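Local coordinates for SPbeta prophage-derived uncharacterized protein YorR (Bacillus subtilis, PDB 3KB2), which binds a phosphorylated guanine nucleotide together with a magnesium ion and may act as a dTMP kinase, although its function is not established, at residues G122-I125 and D126-L129. Numbering follows the deposited sequence.
Sequences GKDI and DSIL
The carbonyl oxygen of D124 is held by two donors. I128 N reaches D124 O at 3.1 Å in an i to i+4 helical bond that runs nearly in line with the C=O bond; S127 OG adds a second bond at 2.8 Å to D124 O, entering at a C=O...O angle of 124° and tilted out of the carbonyl plane. Serine suits this place because its short side chain can fold back on the preceding turn: with chi1 68°, OG lies between its own backbone N and carbonyl carbon. The same OG is hydrogen-bonded to K73, whose NZ also makes a long, weak ion pair with D124 OD2; K73 thus links the two side chains. D124 also packs on F35 of the second subunit. On another side, I125 CG2 and L129 CD1 touch at 4.1 Å, their branched chains crossing at an angle; I125 rests on I108 and L112, and L129 on P105, all three in helix 105-115, so isoleucine and leucine suit this face. D126 N bonds to G122 O at 3.0 Å, another of the four i to i+4 backbone bonds here. Within the first two turns of helix 122-137, a serine hydroxyl bonded to the carbonyl three residues back is a common intrahelical arrangement; the helix belongs to an α/β fold with the 2-3-1-4-5 parallel sheet of P-loop kinases.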
loop_
_atom_site.group_PDB
_atom_site.type_symbol
_atom_site.label_atom_id
_atom_site.label_comp_id
_atom_site.label_asym_id
_atom_site.label_seq_id
_atom_site.Cartn_x
_atom_site.Cartn_y
_atom_site.Cartn_z
ATOM N N GLY A 122 3.167 9.451 6.888
ATOM C CA GLY A 122 4.392 9.702 7.627
ATOM C C GLY A 122 4.791 8.597 8.586
ATOM O O GLY A 122 5.874 8.018 8.474
ATOM N N LYS A 123 3.911 8.304 9.537
ATOM C CA LYS A 123 4.182 7.269 10.519
ATOM C C LYS A 123 4.445 5.892 9.906
ATOM O O LYS A 123 5.354 5.179 10.344
ATOM C CB LYS A 123 3.031 7.180 11.521
ATOM C CG LYS A 123 3.159 8.129 12.697
ATOM C CD LYS A 123 2.246 7.698 13.832
ATOM C CE LYS A 123 2.744 8.229 15.171
ATOM N NZ LYS A 123 2.091 7.552 16.335
ATOM N N ASP A 124 3.658 5.514 8.900
ATOM C CA ASP A 124 3.838 4.214 8.255
ATOM C C ASP A 124 5.204 4.145 7.594
ATOM O O ASP A 124 5.931 3.160 7.743
ATOM C CB ASP A 124 2.773 3.960 7.189
ATOM C CG ASP A 124 2.748 2.505 6.736
ATOM O OD1 ASP A 124 2.168 2.203 5.671
ATOM O OD2 ASP A 124 3.302 1.652 7.464
ATOM N N ILE A 125 5.540 5.194 6.852
ATOM C CA ILE A 125 6.821 5.260 6.166
ATOM C C ILE A 125 7.967 5.117 7.152
ATOM O O ILE A 125 8.981 4.489 6.843
ATOM C CB ILE A 125 6.980 6.592 5.406
ATOM C CG1 ILE A 125 5.915 6.697 4.311
ATOM C CG2 ILE A 125 8.379 6.697 4.828
ATOM C CD1 ILE A 125 5.898 5.526 3.349
ATOM N N ASP A 126 7.812 5.695 8.339
ATOM C CA ASP A 126 8.858 5.606 9.358
ATOM C C ASP A 126 9.057 4.198 9.868
ATOM O O ASP A 126 10.185 3.738 9.991
ATOM C CB ASP A 126 8.536 6.500 10.547
ATOM C CG ASP A 126 8.621 7.956 10.204
ATOM O OD1 ASP A 126 9.713 8.401 9.791
ATOM O OD2 ASP A 126 7.599 8.653 10.348
ATOM N N SER A 127 7.957 3.524 10.184
ATOM C CA SER A 127 8.026 2.166 10.703
ATOM C C SER A 127 8.642 1.209 9.687
ATOM O O SER A 127 9.335 0.257 10.049
ATOM C CB SER A 127 6.633 1.675 11.084
ATOM O OG SER A 127 5.823 1.498 9.943
ATOM N N ILE A 128 8.385 1.459 8.410
ATOM C CA ILE A 128 8.930 0.609 7.365
ATOM C C ILE A 128 10.428 0.829 7.234
ATOM O O ILE A 128 11.193 -0.126 7.099
ATOM C CB ILE A 128 8.247 0.888 6.019
ATOM C CG1 ILE A 128 6.813 0.372 6.061
ATOM C CG2 ILE A 128 9.003 0.203 4.889
ATOM C CD1 ILE A 128 6.055 0.627 4.791
ATOM N N LEU A 129 10.840 2.095 7.270
ATOM C CA LEU A 129 12.248 2.444 7.168
ATOM C C LEU A 129 13.020 1.829 8.325
ATOM O O LEU A 129 14.117 1.305 8.139
ATOM C CB LEU A 129 12.425 3.963 7.186
ATOM C CG LEU A 129 11.908 4.747 5.979
ATOM C CD1 LEU A 129 12.248 6.223 6.142
ATOM C CD2 LEU A 129 12.530 4.214 4.710
#